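Local structure of toxin protein (Yersinia entomophaga, 6AQK) at residues S43-I48 against K86-W91; S56-I61 against D75-V80; N122-K127 against H218-K223. The protein is the C-terminal toxin domain of an RHS protein and probably acts as an ADP-ribosyltransferase, moving ADP-ribose from NAD+ onto targets in the cells it attacks. All coordinates share one frame; numbering follows the deposited sequence.

Interaction 1 of 3, residues S43-I48 against K86-W91; sequences SHYDSI and KIDAEW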
loop_
_atom_site.group_PDB
_atom_site.type_symbol
_atom_site.label_atom_id
_atom_site.label_comp_id
_atom_site.label_asym_id
_atom_site.label_seq_id
_atom_site.Cartn_x
_atom_site.Cartn_y
_atom_site.Cartn_z
ATOM N N SER A 43 10.048 -0.804 14.775
ATOM C CA SER A 43 8.624 -1.149 15.122
ATOM C C SER A 43 7.657 -0.011 14.948
ATOM O O SER A 43 6.486 -0.213 14.635
ATOM C CB SER A 43 8.480 -1.734 16.533
ATOM O OG SER A 43 9.107 -0.936 17.499
ATOM N N HIS A 44 8.145 1.209 15.139
ATOM C CA HIS A 44 7.292 2.354 15.075
ATOM C C HIS A 44 8.121 3.549 14.686
ATOM O O HIS A 44 9.194 3.736 15.211
ATOM C CB HIS A 44 6.570 2.591 16.398
ATOM C CG HIS A 44 5.425 3.553 16.267
ATOM N ND1 HIS A 44 5.599 4.916 16.304
ATOM C CD2 HIS A 44 4.112 3.347 16.025
ATOM C CE1 HIS A 44 4.432 5.509 16.152
ATOM N NE2 HIS A 44 3.513 4.580 15.966
ATOM N N TYR A 45 7.580 4.374 13.813
ATOM C CA TYR A 45 8.283 5.572 13.285
ATOM C C TYR A 45 8.678 6.568 14.372
ATOM O O TYR A 45 9.606 7.372 14.148
ATOM C CB TYR A 45 7.444 6.335 12.220
ATOM C CG TYR A 45 6.101 6.859 12.658
ATOM C CD1 TYR A 45 5.962 8.059 13.354
ATOM C CD2 TYR A 45 4.945 6.147 12.380
ATOM C CE1 TYR A 45 4.705 8.518 13.783
ATOM C CE2 TYR A 45 3.698 6.607 12.747
ATOM C CZ TYR A 45 3.591 7.786 13.484
ATOM O OH TYR A 45 2.350 8.172 13.817
ATOM N N ASP A 46 7.940 6.574 15.471
ATOM C CA ASP A 46 8.365 7.384 16.645
ATOM C C ASP A 46 9.496 6.796 17.491
ATOM O O ASP A 46 10.031 7.482 18.290
ATOM C CB ASP A 46 7.169 7.751 17.514
ATOM C CG ASP A 46 6.407 8.936 16.951
ATOM O OD1 ASP A 46 7.023 9.768 16.250
ATOM O OD2 ASP A 46 5.192 9.036 17.160
ATOM N N SER A 47 9.908 5.557 17.265
ATOM C CA SER A 47 10.898 4.928 18.121
ATOM C C SER A 47 12.116 4.558 17.296
ATOM O O SER A 47 12.458 3.399 17.210
ATOM C CB SER A 47 10.254 3.682 18.782
ATOM O OG SER A 47 10.192 2.569 17.878
ATOM N N ILE A 48 12.795 5.526 16.688
ATOM C CA ILE A 48 13.974 5.246 15.875
ATOM C C ILE A 48 15.203 5.589 16.709
ATOM O O ILE A 48 15.498 6.746 16.892
ATOM C CB ILE A 48 13.969 6.031 14.537
ATOM C CG1 ILE A 48 12.723 5.615 13.737
ATOM C CG2 ILE A 48 15.285 5.808 13.772
ATOM C CD1 ILE A 48 12.393 6.485 12.555
ATOM N N LYS A 86 1.467 13.622 12.707
ATOM C CA LYS A 86 0.272 14.401 12.444
ATOM C C LYS A 86 -0.779 13.679 11.703
ATOM O O LYS A 86 -1.950 13.841 12.038
ATOM C CB LYS A 86 0.558 15.733 11.740
ATOM C CG LYS A 86 1.464 16.624 12.570
ATOM C CD LYS A 86 1.046 18.103 12.475
ATOM C CE LYS A 86 1.192 18.649 11.080
ATOM N NZ LYS A 86 2.618 18.528 10.628
ATOM N N ILE A 87 -0.381 12.863 10.698
ATOM C CA ILE A 87 -1.369 12.118 9.928
ATOM C C ILE A 87 -2.180 11.192 10.866
ATOM O O ILE A 87 -3.377 11.101 10.763
ATOM C CB ILE A 87 -0.669 11.351 8.762
ATOM C CG1 ILE A 87 -0.214 12.344 7.707
ATOM C CG2 ILE A 87 -1.567 10.336 8.147
ATOM C CD1 ILE A 87 0.719 11.775 6.661
ATOM N N ASP A 88 -1.492 10.560 11.788
ATOM C CA ASP A 88 -2.163 9.628 12.718
ATOM C C ASP A 88 -3.019 10.374 13.743
ATOM O O ASP A 88 -4.076 9.897 14.103
ATOM C CB ASP A 88 -1.101 8.711 13.372
ATOM C CG ASP A 88 -0.697 7.548 12.477
ATOM O OD1 ASP A 88 -1.574 7.124 11.722
ATOM O OD2 ASP A 88 0.450 7.054 12.537
ATOM N N ALA A 89 -2.549 11.546 14.192
ATOM C CA ALA A 89 -3.294 12.434 15.093
ATOM C C ALA A 89 -4.596 12.919 14.491
ATOM O O ALA A 89 -5.662 12.879 15.154
ATOM C CB ALA A 89 -2.422 13.555 15.478
ATOM N N GLU A 90 -4.528 13.213 13.182
ATOM C CA GLU A 90 -5.662 13.702 12.434
ATOM C C GLU A 90 -6.604 12.650 12.009
ATOM O O GLU A 90 -7.704 12.970 11.485
ATOM C CB GLU A 90 -5.174 14.470 11.202
ATOM C CG GLU A 90 -4.360 15.719 11.563
ATOM C CD GLU A 90 -3.821 16.474 10.405
ATOM O OE1 GLU A 90 -3.996 16.028 9.254
ATOM O OE2 GLU A 90 -3.239 17.569 10.626
ATOM N N TRP A 91 -6.191 11.393 12.098
ATOM C CA TRP A 91 -6.862 10.346 11.277
ATOM C C TRP A 91 -8.379 10.244 11.546
ATOM O O TRP A 91 -9.238 10.132 10.585
ATOM C CB TRP A 91 -6.201 8.933 11.430
ATOM C CG TRP A 91 -6.557 8.026 10.267
ATOM C CD1 TRP A 91 -7.592 7.165 10.194
ATOM C CD2 TRP A 91 -5.876 7.939 8.996
ATOM N NE1 TRP A 91 -7.633 6.578 8.958
ATOM C CE2 TRP A 91 -6.552 7.008 8.228
ATOM C CE3 TRP A 91 -4.733 8.563 8.453
ATOM C CZ2 TRP A 91 -6.204 6.731 6.910
ATOM C CZ3 TRP A 91 -4.356 8.245 7.145
ATOM C CH2 TRP A 91 -5.098 7.317 6.397
#

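Interaction 2 of 3, residues S56-I61 against D75-V80; sequences SKWAEI and DKFIEV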
loop_
_atom_site.group_PDB
_atom_site.type_symbol
_atom_site.label_atom_id
_atom_site.label_comp_id
_atom_site.label_asym_id
_atom_site.label_seq_id
_atom_site.Cartn_x
_atom_site.Cartn_y
_atom_site.Cartn_z
ATOM N N SER A 56 21.059 7.125 6.821
ATOM C CA SER A 56 21.911 6.570 5.796
ATOM C C SER A 56 21.191 5.589 4.810
ATOM O O SER A 56 21.252 5.701 3.561
ATOM C CB SER A 56 23.116 5.916 6.468
ATOM O OG SER A 56 23.901 5.336 5.454
ATOM N N LYS A 57 20.423 4.683 5.397
ATOM C CA LYS A 57 19.607 3.765 4.634
ATOM C C LYS A 57 18.528 4.499 3.848
ATOM O O LYS A 57 18.303 4.232 2.676
ATOM C CB LYS A 57 18.916 2.785 5.617
ATOM C CG LYS A 57 18.135 1.650 4.944
ATOM C CD LYS A 57 19.001 0.913 3.917
ATOM C CE LYS A 57 18.900 -0.582 4.088
ATOM N NZ LYS A 57 19.980 -1.216 3.292
ATOM N N TRP A 58 17.845 5.423 4.528
ATOM C CA TRP A 58 16.795 6.212 3.889
ATOM C C TRP A 58 17.354 6.928 2.644
ATOM O O TRP A 58 16.749 6.877 1.547
ATOM C CB TRP A 58 16.226 7.193 4.922
ATOM C CG TRP A 58 15.115 8.050 4.431
ATOM C CD1 TRP A 58 14.229 7.798 3.397
ATOM C CD2 TRP A 58 14.766 9.303 4.973
ATOM N NE1 TRP A 58 13.335 8.861 3.287
ATOM C CE2 TRP A 58 13.656 9.787 4.257
ATOM C CE3 TRP A 58 15.294 10.074 6.016
ATOM C CZ2 TRP A 58 13.101 11.063 4.519
ATOM C CZ3 TRP A 58 14.762 11.284 6.271
ATOM C CH2 TRP A 58 13.657 11.783 5.529
ATOM N N ALA A 59 18.536 7.533 2.786
ATOM C CA ALA A 59 19.145 8.279 1.646
ATOM C C ALA A 59 19.413 7.343 0.467
ATOM O O ALA A 59 19.138 7.659 -0.707
ATOM C CB ALA A 59 20.418 9.010 2.103
ATOM N N GLU A 60 19.909 6.165 0.786
ATOM C CA GLU A 60 20.208 5.156 -0.227
ATOM C C GLU A 60 18.967 4.810 -1.000
ATOM O O GLU A 60 18.983 4.860 -2.238
ATOM C CB GLU A 60 20.803 3.949 0.472
ATOM C CG GLU A 60 21.127 2.695 -0.328
ATOM C CD GLU A 60 21.595 1.588 0.633
ATOM O OE1 GLU A 60 22.356 1.885 1.591
ATOM O OE2 GLU A 60 21.136 0.449 0.495
ATOM N N ILE A 61 17.866 4.538 -0.282
ATOM C CA ILE A 61 16.614 4.173 -0.968
ATOM C C ILE A 61 16.057 5.359 -1.805
ATOM O O ILE A 61 15.622 5.222 -2.972
ATOM C CB ILE A 61 15.593 3.722 0.038
ATOM C CG1 ILE A 61 16.086 2.485 0.775
ATOM C CG2 ILE A 61 14.213 3.452 -0.590
ATOM C CD1 ILE A 61 15.475 2.425 2.153
ATOM N N ASP A 75 17.221 17.331 9.124
ATOM C CA ASP A 75 16.014 18.212 9.004
ATOM C C ASP A 75 14.854 17.526 8.266
ATOM O O ASP A 75 13.679 17.666 8.641
ATOM C CB ASP A 75 16.287 19.526 8.243
ATOM C CG ASP A 75 17.269 20.444 8.974
ATOM O OD1 ASP A 75 17.397 20.333 10.210
ATOM O OD2 ASP A 75 17.921 21.268 8.299
ATOM N N LYS A 76 15.174 16.832 7.190
ATOM C CA LYS A 76 14.134 16.215 6.443
ATOM C C LYS A 76 13.607 15.035 7.281
ATOM O O LYS A 76 12.382 14.763 7.309
ATOM C CB LYS A 76 14.642 15.843 5.066
ATOM C CG LYS A 76 13.587 15.573 4.041
ATOM C CD LYS A 76 12.882 16.841 3.674
ATOM C CE LYS A 76 11.878 16.583 2.576
ATOM N NZ LYS A 76 11.246 17.849 2.126
ATOM N N PHE A 77 14.515 14.409 8.052
ATOM C CA PHE A 77 14.138 13.310 8.944
ATOM C C PHE A 77 13.088 13.796 9.915
ATOM O O PHE A 77 12.058 13.151 10.123
ATOM C CB PHE A 77 15.356 12.732 9.717
ATOM C CG PHE A 77 14.972 11.671 10.725
ATOM C CD1 PHE A 77 14.795 10.364 10.334
ATOM C CD2 PHE A 77 14.733 12.004 12.045
ATOM C CE1 PHE A 77 14.367 9.391 11.248
ATOM C CE2 PHE A 77 14.317 11.053 12.962
ATOM C CZ PHE A 77 14.132 9.738 12.563
ATOM N N ILE A 78 13.362 14.936 10.547
ATOM C CA ILE A 78 12.427 15.484 11.541
ATOM C C ILE A 78 11.102 15.878 10.919
ATOM O O ILE A 78 10.054 15.611 11.506
ATOM C CB ILE A 78 13.061 16.646 12.352
ATOM C CG1 ILE A 78 14.243 16.117 13.186
ATOM C CG2 ILE A 78 12.016 17.278 13.275
ATOM C CD1 ILE A 78 13.876 15.094 14.258
ATOM N N GLU A 79 11.153 16.468 9.725
ATOM C CA GLU A 79 9.930 16.871 9.051
ATOM C C GLU A 79 8.994 15.658 8.743
ATOM O O GLU A 79 7.763 15.702 9.024
ATOM C CB GLU A 79 10.283 17.668 7.818
ATOM C CG GLU A 79 9.126 18.216 6.975
ATOM C CD GLU A 79 9.594 18.611 5.570
ATOM O OE1 GLU A 79 10.787 18.880 5.345
ATOM O OE2 GLU A 79 8.768 18.649 4.651
ATOM N N VAL A 80 9.584 14.617 8.161
ATOM C CA VAL A 80 8.850 13.432 7.743
ATOM C C VAL A 80 8.268 12.719 8.974
ATOM O O VAL A 80 7.104 12.387 9.000
ATOM C CB VAL A 80 9.679 12.535 6.831
ATOM C CG1 VAL A 80 8.931 11.180 6.627
ATOM C CG2 VAL A 80 10.009 13.261 5.512
#

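Interaction 3 of 3, residues N122-K127 against H218-K223; sequences NESEGK and HRYIIK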
loop_
_atom_site.group_PDB
_atom_site.type_symbol
_atom_site.label_atom_id
_atom_site.label_comp_id
_atom_site.label_asym_id
_atom_site.label_seq_id
_atom_site.Cartn_x
_atom_site.Cartn_y
_atom_site.Cartn_z
ATOM N N ASN A 122 6.387 -17.617 -6.957
ATOM C CA ASN A 122 7.354 -18.675 -7.328
ATOM C C ASN A 122 6.705 -20.020 -7.613
ATOM O O ASN A 122 7.071 -20.631 -8.589
ATOM C CB ASN A 122 8.483 -18.836 -6.298
ATOM C CG ASN A 122 9.473 -17.643 -6.334
ATOM O OD1 ASN A 122 9.643 -16.964 -7.362
ATOM N ND2 ASN A 122 10.087 -17.366 -5.198
ATOM N N GLU A 123 5.760 -20.466 -6.796
ATOM C CA GLU A 123 5.114 -21.761 -7.044
ATOM C C GLU A 123 4.142 -21.747 -8.234
ATOM O O GLU A 123 3.866 -22.807 -8.810
ATOM C CB GLU A 123 4.349 -22.237 -5.828
ATOM C CG GLU A 123 5.178 -22.411 -4.549
ATOM C CD GLU A 123 4.317 -22.524 -3.289
ATOM O OE1 GLU A 123 3.071 -22.586 -3.425
ATOM O OE2 GLU A 123 4.882 -22.557 -2.154
ATOM N N SER A 124 3.601 -20.574 -8.581
ATOM C CA SER A 124 2.465 -20.455 -9.490
ATOM C C SER A 124 2.815 -20.076 -10.902
ATOM O O SER A 124 2.113 -20.445 -11.889
ATOM C CB SER A 124 1.508 -19.331 -8.964
ATOM O OG SER A 124 0.814 -19.733 -7.787
ATOM N N GLU A 125 3.763 -19.156 -10.987
ATOM C CA GLU A 125 4.310 -18.637 -12.251
ATOM C C GLU A 125 4.293 -19.617 -13.413
ATOM O O GLU A 125 4.833 -20.688 -13.271
ATOM C CB GLU A 125 5.797 -18.381 -12.004
ATOM C CG GLU A 125 6.165 -16.968 -12.136
ATOM C CD GLU A 125 7.543 -16.716 -11.616
ATOM O OE1 GLU A 125 8.279 -17.675 -11.251
ATOM O OE2 GLU A 125 7.858 -15.522 -11.563
ATOM N N GLY A 126 3.697 -19.239 -14.538
ATOM C CA GLY A 126 3.720 -20.049 -15.750
ATOM C C GLY A 126 2.817 -21.271 -15.772
ATOM O O GLY A 126 2.835 -22.018 -16.732
ATOM N N LYS A 127 2.045 -21.517 -14.727
ATOM C CA LYS A 127 1.067 -22.598 -14.782
ATOM C C LYS A 127 -0.010 -22.246 -15.783
ATOM O O LYS A 127 -0.297 -21.076 -15.976
ATOM C CB LYS A 127 0.445 -22.857 -13.421
ATOM C CG LYS A 127 1.351 -23.603 -12.486
ATOM C CD LYS A 127 0.546 -24.186 -11.338
ATOM C CE LYS A 127 1.470 -24.854 -10.336
ATOM N NZ LYS A 127 0.798 -25.156 -9.040
ATOM N N HIS A 218 -3.868 -8.715 -14.695
ATOM C CA HIS A 218 -3.440 -9.203 -13.381
ATOM C C HIS A 218 -3.064 -10.699 -13.481
ATOM O O HIS A 218 -3.857 -11.530 -13.876
ATOM C CB HIS A 218 -4.582 -9.038 -12.343
ATOM C CG HIS A 218 -5.241 -7.701 -12.374
ATOM N ND1 HIS A 218 -4.518 -6.528 -12.419
ATOM C CD2 HIS A 218 -6.551 -7.337 -12.376
ATOM C CE1 HIS A 218 -5.348 -5.503 -12.459
ATOM N NE2 HIS A 218 -6.591 -5.965 -12.450
ATOM N N ARG A 219 -1.884 -11.055 -13.050
ATOM C CA ARG A 219 -1.527 -12.465 -12.844
ATOM C C ARG A 219 -1.831 -12.942 -11.430
ATOM O O ARG A 219 -1.917 -14.146 -11.195
ATOM C CB ARG A 219 -0.029 -12.722 -13.237
ATOM C CG ARG A 219 0.350 -12.194 -14.637
ATOM C CD ARG A 219 -0.091 -13.155 -15.762
ATOM N NE ARG A 219 -1.528 -13.362 -15.968
ATOM C CZ ARG A 219 -2.337 -12.542 -16.663
ATOM N NH1 ARG A 219 -3.626 -12.816 -16.758
ATOM N NH2 ARG A 219 -1.899 -11.412 -17.231
ATOM N N TYR A 220 -1.913 -12.033 -10.459
ATOM C CA TYR A 220 -2.109 -12.395 -9.059
ATOM C C TYR A 220 -3.162 -11.477 -8.408
ATOM O O TYR A 220 -3.156 -10.264 -8.621
ATOM C CB TYR A 220 -0.814 -12.268 -8.231
ATOM C CG TYR A 220 0.190 -13.205 -8.773
ATOM C CD1 TYR A 220 0.120 -14.541 -8.441
ATOM C CD2 TYR A 220 1.107 -12.797 -9.729
ATOM C CE1 TYR A 220 0.986 -15.459 -8.999
ATOM C CE2 TYR A 220 1.992 -13.708 -10.335
ATOM C CZ TYR A 220 1.901 -15.052 -9.951
ATOM O OH TYR A 220 2.718 -16.043 -10.483
ATOM N N ILE A 221 -4.067 -12.106 -7.670
ATOM C CA ILE A 221 -5.065 -11.439 -6.860
ATOM C C ILE A 221 -4.853 -11.743 -5.394
ATOM O O ILE A 221 -4.761 -12.914 -4.970
ATOM C CB ILE A 221 -6.506 -11.835 -7.240
ATOM C CG1 ILE A 221 -6.718 -11.750 -8.784
ATOM C CG2 ILE A 221 -7.505 -10.959 -6.454
ATOM C CD1 ILE A 221 -6.614 -10.356 -9.436
ATOM N N ILE A 222 -4.744 -10.686 -4.621
ATOM C CA ILE A 222 -4.713 -10.815 -3.165
ATOM C C ILE A 222 -6.069 -10.374 -2.642
ATOM O O ILE A 222 -6.423 -9.251 -2.757
ATOM C CB ILE A 222 -3.601 -9.992 -2.527
ATOM C CG1 ILE A 222 -2.244 -10.287 -3.194
ATOM C CG2 ILE A 222 -3.604 -10.251 -1.046
ATOM C CD1 ILE A 222 -1.175 -9.295 -2.753
ATOM N N LYS A 223 -6.821 -11.281 -2.016
ATOM C CA LYS A 223 -8.033 -10.944 -1.297
ATOM C C LYS A 223 -7.699 -10.761 0.186
ATOM O O LYS A 223 -7.080 -11.615 0.801
ATOM C CB LYS A 223 -9.058 -12.077 -1.413
ATOM C CG LYS A 223 -9.446 -12.300 -2.869
ATOM C CD LYS A 223 -10.677 -13.176 -3.068
ATOM C CE LYS A 223 -11.973 -12.502 -2.645
ATOM N NZ LYS A 223 -13.041 -13.567 -2.651
#

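Interaction 1 of 3, residues S43-I48 against K86-W91
Y45, in the loop that follows helix 27-39, reaches across to D88 on helix 74-90, and one short hydrogen bond carries the whole contact. H44 is the first residue of the loop to take part. Its carbonyl opens a type I beta turn that runs to S47, and its imidazole lies against the next side chain, with H44 CE1 3.5 Å above the plane of the Y45 ring and over its centre. Y45 follows. Its CG stands between the backbone N and the carbonyl carbon (chi1 59°), which brings one face of the phenol against the imidazole and sends its hydroxyl toward the helix. There Y45 OH donates to D88 OD2 at 2.5 Å, and D88 OD2 receives it on its anti lone pair, the one turned away from the other carboxylate oxygen. The two side chains arrive from opposite directions, and ring and carboxylate are nearly coplanar, 26° apart, so that D88 OD2 sits at the ring edge, 3.3 Å from Y45 CE2. Tyrosine suits the place because it pairs a long apolar ring with a donor at its far end, while aspartate is short enough to receive that donor close to the helix. D46 adds a backbone donor: D46 N binds H44 ND1 at 3.0 Å, tilted 25° out of the imidazole plane, which helps to fix the rotation of that ring. S47 closes the turn twice over, since S47 N and S47 OG both donate to H44 O, at 2.8 and 3.1 Å. I48 turns instead to F33 and L37 on helix 27-39. L37 and, from helix 74-90, L84 pack on Y45, and Q81 binds its carbonyl; the loop thus packs against both helices, with L189 and Y190 also meeting Y45 and H44, shortly before helix 51-63 begins.

Interaction 2 of 3, residues S56-I61 against D75-V80
W58 drives the six-membered part of its indole edge-on into the backbone of helix 74-90, where it meets the junction between K76 and F77. W58 CZ3 comes within 3.4 Å of F77 CA, and W58 CH2 lies 3.7 Å from K76 C, both near the plane of the indole. With CG anti to the backbone N (chi1 -178°), the tryptophan extends far enough to bridge the axes of segments 56-61 and 75-80, which pass 11.9 Å apart at 89°. Such a gap suits the largest of the side chains. From the opposite direction V80 brings its CG2 branch to W58 CZ2, at 3.9 Å. F77 adds CB, 3.8 Å from W58 CZ3, and this same indole atom lies at the edge of the phenyl ring. K76 offers only the aliphatic start of its chain: CG is near the indole, then the chain bends at chi2 and carries NZ off to a salt bridge with E26, with a weaker one to E79. Helix 27-39 adds to the surroundings of the indole, with F33 meeting it edge to face and Y29 O accepting from W58 NE1, and I72 also touches it. The contact is therefore van der Waals packing of an indole edge on backbone and methyl, with no polar bond between the two segments, while the polar N-H of the buried tryptophan is satisfied by a third helix.

Interaction 3 of 3, residues N122-K127 against H218-K223
The C-terminal end of helix 115-124, with the type II beta turn that follows it from S124 to K127, lies against strand 220-226, the middle strand of the five-stranded mixed sheet. Y220, at the start of that strand, makes the contact from the sheet side. Its CG is anti to the carbonyl carbon and beside the backbone N (chi1 -62°), and from there the ring carries its hydroxyl end to the point where helix becomes turn. S124 CB sits in the plane of the ring at its edge, 3.9 Å from Y220 CE1 and 3.8 Å from Y220 OH. The small serine lets the tyrosine come close to the backbone, and its own hydroxyl is used within the helix, bonded to F120 O. E125, the first residue to leave helical geometry, crosses the phenol end at a slant: E125 CA is 3.5 Å from Y220 OH, and E125 CG is 3.9 Å from that same oxygen. Carboxylate and ring planes stand 64° apart. The turn is closed by K127 N bonding to S124 O at 3.0 Å, and G126 takes its positive phi of 75°, a value that glycine adopts easily. F120 and I121, one turn of helix back, also pack on Y220, and S124 touches Y200 of strand 192-200. Although E125 N lies 3.3 Å from Y220 OH, the angle is too poor for a hydrogen bond; between these two segments the contact is van der Waals packing around the phenol, without a hydrogen bond.

Interactions 1 and 2 are neighbours, with centres 15 Å apart, and share helix 74-90: the first uses its C-terminal part, the second its N-terminal part. Along the chain, 56-61 and 75-80 both fall between the two segments of interaction 1, and the pair touches directly where I48 CD1 packs on F77 CZ at 3.7 Å. Together they tie helix 74-90 to the loop between helices 27-39 and 51-63, and to helix 51-63 itself. Interaction 3 comes later in sequence, on the opposite side of the chain's centre, about 34 Å from either by centres, and joins helix 115-124 to the mixed sheet. The contacts thus sample two distant regions of the domain, one helical and one built on the sheet.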